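Local coordinates for teichoic acid biosynthesis protein F (PDB 3L7I), which probably takes part in teichoic acid biosynthesis and has a two-domain fold of the GT-B type, at residues S416-T427 with K433-H444; R511-A519 with D608-S616. All coordinates share one frame; numbering follows the deposited sequence.

From the N terminus, the chain first lays down strands of the seven-stranded parallel sheet, out to its edge at 402-405, and returns to 418-423 beside 354-358. Contact 1 closes here, a short loop from 416-427 to 433-444 that pairs two strands consecutive in sequence. The chain then completes this sheet with strand 504-506. At 511-519 it leaves for the second, six-stranded sheet. Contact 2 closes the longer loop, bringing 511-519 against 608-616, just before strand 618-621. The two loops follow one another, without crossing or nesting, and their centres lie about 26 Å apart. They still meet: H444 O of contact 1 is 2.8 Å from R511 NH1 of contact 2, a probable hydrogen bond.

Contact 1: S416-T427 with K433-H444; sequences SEASHWVSNART and KKENQTYIQTWH
K433 lays CG over one face of the six-membered ring of W421, 3.6 Å from its centroid, a CH-pi contact, with CB beyond the rim near CH2 and CZ3. K433 NZ binds Q437 O and forms a salt bridge with D480. K434 reaches the end of helix 409-417. Its NZ donates to a lone pair of S416 O (3.0 Å) and also pairs with D345. Q437 closes a type I turn that starts at K434. Its chain is extended beyond CG, which carries NE2 to A418 O (2.7 Å). This acceptor lies in the Q437 amide plane, while Q437 OE1 takes K434 N.

From T438 the segments run as parallel strands, 420-423 beside 438-441. They are inner neighbours in the Rossmann-like sheet of a GT-B fold, and no helix intervenes. The ladder alternates: T438 N to S419 O, W421 N to T438 O, I440 N to W421 O, S423 N to I440 O and T442 N to S423 O. The T438 side chain lies alongside the H420 imidazole, pointing the same way. Y439 shares the other face of the sheet with W421. W421 CE3 sits over the Y439 ring, 3.4 Å from CD2, with the ring planes oblique at 56°. Y439 OH has a weak bond with T427 OG1 and is held by E475. Q441 bends at chi2 (55°), and NE2 meets A425 O from above the carbonyl plane (3.3 Å). H444 ND1 donates to N424 O at 2.8 Å, with that oxygen in the imidazole plane; a sulfate lies about 6 Å from this side chain.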
loop_
_atom_site.group_PDB
_atom_site.type_symbol
_atom_site.label_atom_id
_atom_site.label_comp_id
_atom_site.label_asym_id
_atom_site.label_seq_id
_atom_site.Cartn_x
_atom_site.Cartn_y
_atom_site.Cartn_z
ATOM N N SER A 416 -18.952 7.935 20.811
ATOM C CA SER A 416 -17.634 8.111 21.368
ATOM C C SER A 416 -17.670 9.047 22.578
ATOM O O SER A 416 -16.984 8.816 23.580
ATOM C CB SER A 416 -16.709 8.693 20.315
ATOM O OG SER A 416 -15.403 8.878 20.850
ATOM N N GLU A 417 -18.468 10.106 22.486
ATOM C CA GLU A 417 -18.434 11.150 23.503
ATOM C C GLU A 417 -19.229 10.816 24.748
ATOM O O GLU A 417 -18.990 11.391 25.798
ATOM C CB GLU A 417 -18.912 12.490 22.941
ATOM C CG GLU A 417 -17.895 13.192 22.046
ATOM C CD GLU A 417 -18.366 14.568 21.585
ATOM O OE1 GLU A 417 -19.107 15.233 22.350
ATOM O OE2 GLU A 417 -17.995 14.978 20.459
ATOM N N ALA A 418 -20.167 9.884 24.648
ATOM C CA ALA A 418 -21.104 9.672 25.756
ATOM C C ALA A 418 -20.522 8.914 26.951
ATOM O O ALA A 418 -19.755 7.965 26.800
ATOM C CB ALA A 418 -22.371 9.004 25.264
ATOM N N SER A 419 -20.911 9.341 28.144
ATOM C CA SER A 419 -20.517 8.637 29.352
ATOM C C SER A 419 -21.516 7.526 29.619
ATOM O O SER A 419 -21.206 6.564 30.326
ATOM C CB SER A 419 -20.501 9.592 30.540
ATOM O OG SER A 419 -21.824 9.989 30.835
ATOM N N HIS A 420 -22.710 7.673 29.044
ATOM C CA HIS A 420 -23.779 6.696 29.208
ATOM C C HIS A 420 -24.570 6.380 27.940
ATOM O O HIS A 420 -25.092 7.297 27.276
ATOM C CB HIS A 420 -24.743 7.158 30.288
ATOM C CG HIS A 420 -24.204 6.989 31.664
ATOM N ND1 HIS A 420 -23.325 7.885 32.231
ATOM C CD2 HIS A 420 -24.400 6.014 32.583
ATOM C CE1 HIS A 420 -23.012 7.477 33.450
ATOM N NE2 HIS A 420 -23.653 6.345 33.687
ATOM N N TRP A 421 -24.651 5.077 27.622
ATOM C CA TRP A 421 -25.571 4.541 26.603
ATOM C C TRP A 421 -26.863 3.972 27.225
ATOM O O TRP A 421 -26.835 3.113 28.122
ATOM C CB TRP A 421 -24.928 3.422 25.772
ATOM C CG TRP A 421 -23.656 3.727 25.108
ATOM C CD1 TRP A 421 -23.025 4.927 25.048
ATOM C CD2 TRP A 421 -22.849 2.810 24.377
ATOM N NE1 TRP A 421 -21.853 4.811 24.342
ATOM C CE2 TRP A 421 -21.727 3.518 23.917
ATOM C CE3 TRP A 421 -22.955 1.449 24.087
ATOM C CZ2 TRP A 421 -20.725 2.917 23.175
ATOM C CZ3 TRP A 421 -21.962 0.849 23.349
ATOM C CH2 TRP A 421 -20.863 1.582 22.896
ATOM N N VAL A 422 -27.998 4.449 26.733
ATOM C CA VAL A 422 -29.289 3.946 27.165
ATOM C C VAL A 422 -30.018 3.346 25.986
ATOM O O VAL A 422 -30.268 4.028 24.973
ATOM C CB VAL A 422 -30.128 5.061 27.696
ATOM C CG1 VAL A 422 -31.526 4.593 27.837
ATOM C CG2 VAL A 422 -29.573 5.508 29.030
ATOM N N SER A 423 -30.326 2.053 26.088
ATOM C CA SER A 423 -31.206 1.430 25.103
ATOM C C SER A 423 -31.897 0.118 25.510
ATOM O O SER A 423 -31.606 -0.487 26.551
ATOM C CB SER A 423 -30.509 1.308 23.732
ATOM O OG SER A 423 -29.570 0.252 23.689
ATOM N N ASN A 424 -32.820 -0.295 24.649
ATOM C CA ASN A 424 -33.709 -1.404 24.905
ATOM C C ASN A 424 -33.542 -2.494 23.846
ATOM O O ASN A 424 -34.426 -3.344 23.665
ATOM C CB ASN A 424 -35.137 -0.909 24.862
ATOM C CG ASN A 424 -35.533 -0.479 23.477
ATOM O OD1 ASN A 424 -34.676 -0.196 22.649
ATOM N ND2 ASN A 424 -36.830 -0.448 23.206
ATOM N N ALA A 425 -32.417 -2.483 23.138
ATOM C CA ALA A 425 -32.161 -3.540 22.168
ATOM C C ALA A 425 -30.681 -3.600 21.938
ATOM O O ALA A 425 -29.952 -2.718 22.381
ATOM C CB ALA A 425 -32.890 -3.278 20.884
ATOM N N ARG A 426 -30.229 -4.643 21.261
ATOM C CA ARG A 426 -28.802 -4.824 21.039
ATOM C C ARG A 426 -28.281 -3.645 20.265
ATOM O O ARG A 426 -28.934 -3.227 19.323
ATOM C CB ARG A 426 -28.548 -6.102 20.252
ATOM C CG ARG A 426 -28.901 -7.320 21.030
ATOM C CD ARG A 426 -28.982 -8.484 20.116
ATOM N NE ARG A 426 -27.669 -8.746 19.586
ATOM C CZ ARG A 426 -27.414 -9.669 18.681
ATOM N NH1 ARG A 426 -28.416 -10.400 18.223
ATOM N NH2 ARG A 426 -26.162 -9.841 18.246
ATOM N N THR A 427 -27.137 -3.087 20.664
ATOM C CA THR A 427 -26.524 -2.051 19.838
ATOM C C THR A 427 -25.309 -2.642 19.135
ATOM O O THR A 427 -24.663 -3.529 19.675
ATOM C CB THR A 427 -26.208 -0.702 20.601
ATOM O OG1 THR A 427 -25.019 -0.836 21.367
ATOM C CG2 THR A 427 -27.358 -0.249 21.513
ATOM N N LYS A 433 -17.644 0.158 23.221
ATOM C CA LYS A 433 -18.012 0.463 24.602
ATOM C C LYS A 433 -16.800 0.413 25.518
ATOM O O LYS A 433 -16.352 -0.669 25.917
ATOM C CB LYS A 433 -19.110 -0.452 25.129
ATOM C CG LYS A 433 -19.974 0.278 26.123
ATOM C CD LYS A 433 -20.033 -0.459 27.444
ATOM C CE LYS A 433 -18.668 -0.643 28.096
ATOM N NZ LYS A 433 -18.764 -0.503 29.569
ATOM N N LYS A 434 -16.260 1.580 25.845
ATOM C CA LYS A 434 -15.017 1.629 26.597
ATOM C C LYS A 434 -15.252 1.553 28.119
ATOM O O LYS A 434 -16.389 1.770 28.592
ATOM C CB LYS A 434 -14.255 2.895 26.247
ATOM C CG LYS A 434 -14.525 3.413 24.875
ATOM C CD LYS A 434 -13.937 4.805 24.786
ATOM C CE LYS A 434 -14.317 5.496 23.498
ATOM N NZ LYS A 434 -15.656 6.148 23.507
ATOM N N GLU A 435 -14.175 1.238 28.855
ATOM C CA GLU A 435 -14.155 1.133 30.317
ATOM C C GLU A 435 -14.755 2.393 30.910
ATOM O O GLU A 435 -15.394 2.403 31.954
ATOM C CB GLU A 435 -12.700 1.054 30.771
ATOM C CG GLU A 435 -12.408 0.030 31.844
ATOM C CD GLU A 435 -12.149 -1.357 31.255
ATOM O OE1 GLU A 435 -11.317 -1.463 30.311
ATOM O OE2 GLU A 435 -12.775 -2.343 31.735
ATOM N N ASN A 436 -14.485 3.463 30.189
ATOM C CA ASN A 436 -14.864 4.814 30.481
ATOM C C ASN A 436 -16.375 5.027 30.538
ATOM O O ASN A 436 -16.855 5.893 31.267
ATOM C CB ASN A 436 -14.315 5.638 29.325
ATOM C CG ASN A 436 -13.825 6.972 29.754
ATOM O OD1 ASN A 436 -13.526 7.173 30.924
ATOM N ND2 ASN A 436 -13.728 7.906 28.816
ATOM N N GLN A 437 -17.120 4.244 29.754
ATOM C CA GLN A 437 -18.553 4.471 29.511
ATOM C C GLN A 437 -19.472 3.433 30.186
ATOM O O GLN A 437 -19.082 2.275 30.404
ATOM C CB GLN A 437 -18.815 4.506 27.994
ATOM C CG GLN A 437 -17.877 5.443 27.218
ATOM C CD GLN A 437 -17.968 5.296 25.694
ATOM O OE1 GLN A 437 -17.432 4.354 25.115
ATOM N NE2 GLN A 437 -18.611 6.258 25.042
ATOM N N THR A 438 -20.690 3.848 30.514
ATOM C CA THR A 438 -21.647 2.939 31.130
ATOM C C THR A 438 -22.794 2.617 30.169
ATOM O O THR A 438 -23.511 3.531 29.731
ATOM C CB THR A 438 -22.233 3.522 32.414
ATOM O OG1 THR A 438 -21.176 3.843 33.316
ATOM C CG2 THR A 438 -23.116 2.507 33.082
ATOM N N TYR A 439 -22.969 1.330 29.842
ATOM C CA TYR A 439 -24.007 0.899 28.909
ATOM C C TYR A 439 -25.190 0.301 29.691
ATOM O O TYR A 439 -25.086 -0.800 30.267
ATOM C CB TYR A 439 -23.424 -0.107 27.916
ATOM C CG TYR A 439 -24.351 -0.603 26.809
ATOM C CD1 TYR A 439 -25.724 -0.351 26.827
ATOM C CD2 TYR A 439 -23.845 -1.390 25.765
ATOM C CE1 TYR A 439 -26.550 -0.835 25.824
ATOM C CE2 TYR A 439 -24.672 -1.879 24.751
ATOM C CZ TYR A 439 -26.018 -1.594 24.784
ATOM O OH TYR A 439 -26.819 -2.076 23.766
ATOM N N ILE A 440 -26.306 1.031 29.725
ATOM C CA ILE A 440 -27.499 0.562 30.425
ATOM C C ILE A 440 -28.476 -0.108 29.463
ATOM O O ILE A 440 -28.948 0.519 28.522
ATOM C CB ILE A 440 -28.202 1.715 31.184
ATOM C CG1 ILE A 440 -27.282 2.272 32.266
ATOM C CG2 ILE A 440 -29.459 1.233 31.848
ATOM C CD1 ILE A 440 -27.942 3.325 33.105
ATOM N N GLN A 441 -28.752 -1.387 29.700
ATOM C CA GLN A 441 -29.642 -2.180 28.853
ATOM C C GLN A 441 -30.974 -2.396 29.543
ATOM O O GLN A 441 -31.036 -2.920 30.665
ATOM C CB GLN A 441 -29.025 -3.549 28.557
ATOM C CG GLN A 441 -29.879 -4.436 27.671
ATOM C CD GLN A 441 -30.261 -3.777 26.340
ATOM O OE1 GLN A 441 -31.432 -3.537 26.085
ATOM N NE2 GLN A 441 -29.276 -3.487 25.495
ATOM N N THR A 442 -32.054 -1.998 28.885
ATOM C CA THR A 442 -33.340 -2.062 29.542
ATOM C C THR A 442 -34.012 -3.319 29.098
ATOM O O THR A 442 -34.918 -3.818 29.762
ATOM C CB THR A 442 -34.185 -0.893 29.127
ATOM O OG1 THR A 442 -34.498 -1.024 27.736
ATOM C CG2 THR A 442 -33.409 0.390 29.317
ATOM N N TRP A 443 -33.527 -3.836 27.969
ATOM C CA TRP A 443 -34.237 -4.837 27.154
ATOM C C TRP A 443 -35.701 -4.419 26.958
ATOM O O TRP A 443 -36.074 -3.297 27.289
ATOM C CB TRP A 443 -34.101 -6.266 27.718
ATOM C CG TRP A 443 -34.385 -7.333 26.695
ATOM C CD1 TRP A 443 -35.376 -8.251 26.733
ATOM C CD2 TRP A 443 -33.673 -7.560 25.470
ATOM N NE1 TRP A 443 -35.329 -9.044 25.613
ATOM C CE2 TRP A 443 -34.297 -8.637 24.821
ATOM C CE3 TRP A 443 -32.569 -6.950 24.861
ATOM C CZ2 TRP A 443 -33.860 -9.124 23.600
ATOM C CZ3 TRP A 443 -32.132 -7.440 23.638
ATOM C CH2 TRP A 443 -32.775 -8.520 23.026
ATOM N N HIS A 444 -36.532 -5.290 26.419
ATOM C CA HIS A 444 -37.874 -4.863 26.067
ATOM C C HIS A 444 -38.923 -5.924 26.378
ATOM O O HIS A 444 -39.777 -6.217 25.540
ATOM C CB HIS A 444 -37.924 -4.536 24.575
ATOM C CG HIS A 444 -37.326 -5.608 23.732
ATOM N ND1 HIS A 444 -36.074 -5.503 23.179
ATOM C CD2 HIS A 444 -37.778 -6.843 23.418
ATOM C CE1 HIS A 444 -35.790 -6.615 22.517
ATOM N NE2 HIS A 444 -36.803 -7.443 22.654
#

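Contact 2: R511-A519 with D608-S616; sequences RNDVLVNRA and DVSELFLIS
V514 and L515 belong to a short helix, 513-517, on the chain's passage between the two Rossmann-like domains of the GT-B fold. They pack against S610, F613 and L614 of helix 609-614, which precedes strand 618-621 of the second sheet. The helix axes approach to 9.5 Å and cross at -29°, so the two run roughly the same way.

L515 and L614 carry most of the apolar contact. The CD2 branch of L515 does the touching. This methyl lies 3.6 Å from L614 CD2 and 3.4 Å from S610 O. It also meets CB of F613, the residue before L614. L614 CD2 in turn rests on A519, 3.8 Å from CA, while L614 CD1 touches R518 CB. V514 CG2 packs on S610 CB (3.9 Å). Y524 and L525 of helix 522-531 also touch L614.

At the start of helix 609-614 the contact becomes polar. D608 is the N-cap, and its OD2 accepts E611 N at 3.3 Å and, weakly, S610 N. The R511 side chain forms salt bridges with D367 and D629. The S610 hydroxyl stands between two acceptors: OG is 3.2 Å from R511 O and equally 3.2 Å from D608 OD2.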
loop_
_atom_site.group_PDB
_atom_site.type_symbol
_atom_site.label_atom_id
_atom_site.label_comp_id
_atom_site.label_asym_id
_atom_site.label_seq_id
_atom_site.Cartn_x
_atom_site.Cartn_y
_atom_site.Cartn_z
ATOM N N ARG A 511 -41.057 1.879 30.925
ATOM C CA ARG A 511 -42.150 2.040 29.972
ATOM C C ARG A 511 -43.456 1.641 30.618
ATOM O O ARG A 511 -44.534 1.969 30.111
ATOM C CB ARG A 511 -41.929 1.129 28.778
ATOM C CG ARG A 511 -41.689 -0.291 29.206
ATOM C CD ARG A 511 -42.509 -1.272 28.429
ATOM N NE ARG A 511 -41.670 -1.982 27.478
ATOM C CZ ARG A 511 -41.800 -3.278 27.186
ATOM N NH1 ARG A 511 -40.972 -3.844 26.302
ATOM N NH2 ARG A 511 -42.747 -4.007 27.780
ATOM N N ASN A 512 -43.348 0.908 31.724
ATOM C CA ASN A 512 -44.510 0.417 32.451
ATOM C C ASN A 512 -44.974 1.393 33.532
ATOM O O ASN A 512 -46.086 1.264 34.042
ATOM C CB ASN A 512 -44.235 -0.966 33.056
ATOM C CG ASN A 512 -44.320 -2.101 32.027
ATOM O OD1 ASN A 512 -44.808 -1.914 30.917
ATOM N ND2 ASN A 512 -43.835 -3.290 32.411
ATOM N N ASP A 513 -44.130 2.376 33.849
ATOM C CA ASP A 513 -44.411 3.367 34.893
ATOM C C ASP A 513 -45.855 3.872 34.816
ATOM O O ASP A 513 -46.613 3.781 35.796
ATOM C CB ASP A 513 -43.438 4.557 34.808
ATOM C CG ASP A 513 -42.071 4.283 35.478
ATOM O OD1 ASP A 513 -41.902 3.217 36.123
ATOM O OD2 ASP A 513 -41.164 5.156 35.358
ATOM N N VAL A 514 -46.231 4.396 33.648
ATOM C CA VAL A 514 -47.581 4.933 33.425
ATOM C C VAL A 514 -48.714 3.957 33.798
ATOM O O VAL A 514 -49.797 4.394 34.180
ATOM C CB VAL A 514 -47.789 5.394 31.946
ATOM C CG1 VAL A 514 -47.510 6.870 31.768
ATOM C CG2 VAL A 514 -46.939 4.568 31.023
ATOM N N LEU A 515 -48.486 2.649 33.654
ATOM C CA LEU A 515 -49.528 1.676 33.970
ATOM C C LEU A 515 -49.777 1.684 35.476
ATOM O O LEU A 515 -50.884 1.431 35.958
ATOM C CB LEU A 515 -49.150 0.284 33.472
ATOM C CG LEU A 515 -48.851 0.176 31.973
ATOM C CD1 LEU A 515 -48.487 -1.241 31.628
ATOM C CD2 LEU A 515 -50.020 0.635 31.109
ATOM N N VAL A 516 -48.736 2.012 36.222
ATOM C CA VAL A 516 -48.846 2.072 37.671
ATOM C C VAL A 516 -49.317 3.450 38.176
ATOM O O VAL A 516 -50.215 3.534 39.027
ATOM C CB VAL A 516 -47.518 1.692 38.321
ATOM C CG1 VAL A 516 -47.491 2.147 39.761
ATOM C CG2 VAL A 516 -47.293 0.194 38.214
ATOM N N ASN A 517 -48.729 4.518 37.633
ATOM C CA ASN A 517 -48.997 5.883 38.096
ATOM C C ASN A 517 -50.195 6.629 37.487
ATOM O O ASN A 517 -50.566 7.690 37.993
ATOM C CB ASN A 517 -47.778 6.762 37.854
ATOM C CG ASN A 517 -46.523 6.174 38.398
ATOM O OD1 ASN A 517 -46.519 5.586 39.480
ATOM N ND2 ASN A 517 -45.431 6.326 37.650
ATOM N N ARG A 518 -50.786 6.111 36.412
ATOM C CA ARG A 518 -51.692 6.914 35.598
ATOM C C ARG A 518 -52.999 6.239 35.231
ATOM O O ARG A 518 -53.826 6.842 34.541
ATOM C CB ARG A 518 -51.006 7.303 34.297
ATOM C CG ARG A 518 -49.851 8.274 34.435
ATOM C CD ARG A 518 -50.336 9.686 34.264
ATOM N NE ARG A 518 -49.516 10.425 33.314
ATOM C CZ ARG A 518 -49.837 11.627 32.840
ATOM N NH1 ARG A 518 -50.967 12.218 33.221
ATOM N NH2 ARG A 518 -49.031 12.233 31.973
ATOM N N ALA A 519 -53.192 4.994 35.656
ATOM C CA ALA A 519 -54.385 4.259 35.242
ATOM C C ALA A 519 -55.686 4.957 35.678
ATOM O O ALA A 519 -56.767 4.678 35.140
ATOM C CB ALA A 519 -54.340 2.835 35.732
ATOM N N ASP A 608 -47.092 4.842 21.030
ATOM C CA ASP A 608 -46.941 4.406 22.415
ATOM C C ASP A 608 -47.923 3.298 22.889
ATOM O O ASP A 608 -49.138 3.491 23.016
ATOM C CB ASP A 608 -46.990 5.639 23.326
ATOM C CG ASP A 608 -46.483 5.354 24.710
ATOM O OD1 ASP A 608 -45.560 6.072 25.155
ATOM O OD2 ASP A 608 -47.004 4.402 25.342
ATOM N N VAL A 609 -47.371 2.137 23.184
ATOM C CA VAL A 609 -48.201 0.981 23.394
ATOM C C VAL A 609 -48.780 0.930 24.812
ATOM O O VAL A 609 -49.823 0.286 25.049
ATOM C CB VAL A 609 -47.423 -0.307 23.061
ATOM C CG1 VAL A 609 -46.547 -0.702 24.224
ATOM C CG2 VAL A 609 -48.385 -1.421 22.741
ATOM N N SER A 610 -48.120 1.602 25.752
ATOM C CA SER A 610 -48.573 1.567 27.145
ATOM C C SER A 610 -49.845 2.382 27.284
ATOM O O SER A 610 -50.733 2.059 28.070
ATOM C CB SER A 610 -47.508 2.135 28.070
ATOM O OG SER A 610 -46.258 2.130 27.416
ATOM N N GLU A 611 -49.914 3.452 26.508
ATOM C CA GLU A 611 -51.122 4.246 26.434
ATOM C C GLU A 611 -52.266 3.411 25.875
ATOM O O GLU A 611 -53.388 3.494 26.363
ATOM C CB GLU A 611 -50.894 5.512 25.602
ATOM C CG GLU A 611 -49.882 6.455 26.233
ATOM C CD GLU A 611 -49.741 7.755 25.494
ATOM O OE1 GLU A 611 -50.222 7.840 24.345
ATOM O OE2 GLU A 611 -49.142 8.697 26.059
ATOM N N LEU A 612 -51.994 2.584 24.873
ATOM C CA LEU A 612 -53.052 1.730 24.361
ATOM C C LEU A 612 -53.554 0.760 25.457
ATOM O O LEU A 612 -54.763 0.495 25.564
ATOM C CB LEU A 612 -52.628 1.012 23.082
ATOM C CG LEU A 612 -52.462 1.927 21.863
ATOM C CD1 LEU A 612 -51.952 1.170 20.627
ATOM C CD2 LEU A 612 -53.764 2.634 21.567
ATOM N N PHE A 613 -52.655 0.255 26.300
ATOM C CA PHE A 613 -53.119 -0.609 27.389
ATOM C C PHE A 613 -54.024 0.164 28.330
ATOM O O PHE A 613 -55.103 -0.309 28.687
ATOM C CB PHE A 613 -51.964 -1.229 28.192
ATOM C CG PHE A 613 -51.107 -2.162 27.404
ATOM C CD1 PHE A 613 -51.662 -2.989 26.445
ATOM C CD2 PHE A 613 -49.751 -2.221 27.628
ATOM C CE1 PHE A 613 -50.874 -3.840 25.709
ATOM C CE2 PHE A 613 -48.963 -3.077 26.901
ATOM C CZ PHE A 613 -49.523 -3.889 25.942
ATOM N N LEU A 614 -53.566 1.346 28.742
ATOM C CA LEU A 614 -54.277 2.159 29.731
ATOM C C LEU A 614 -55.752 2.312 29.383
ATOM O O LEU A 614 -56.613 2.209 30.242
ATOM C CB LEU A 614 -53.646 3.540 29.855
ATOM C CG LEU A 614 -52.458 3.657 30.804
ATOM C CD1 LEU A 614 -52.205 5.114 31.116
ATOM C CD2 LEU A 614 -52.714 2.884 32.090
ATOM N N ILE A 615 -56.051 2.545 28.113
ATOM C CA ILE A 615 -57.440 2.705 27.732
ATOM C C ILE A 615 -58.140 1.389 27.342
ATOM O O ILE A 615 -59.257 1.422 26.839
ATOM C CB ILE A 615 -57.607 3.758 26.608
ATOM C CG1 ILE A 615 -57.036 3.225 25.293
ATOM C CG2 ILE A 615 -57.010 5.107 27.023
ATOM C CD1 ILE A 615 -57.330 4.105 24.080
ATOM N N SER A 616 -57.517 0.239 27.593
ATOM C CA SER A 616 -58.114 -1.035 27.174
ATOM C C SER A 616 -58.791 -1.787 28.307
ATOM O O SER A 616 -58.160 -2.055 29.336
ATOM C CB SER A 616 -57.069 -1.959 26.562
ATOM O OG SER A 616 -56.588 -1.473 25.328
#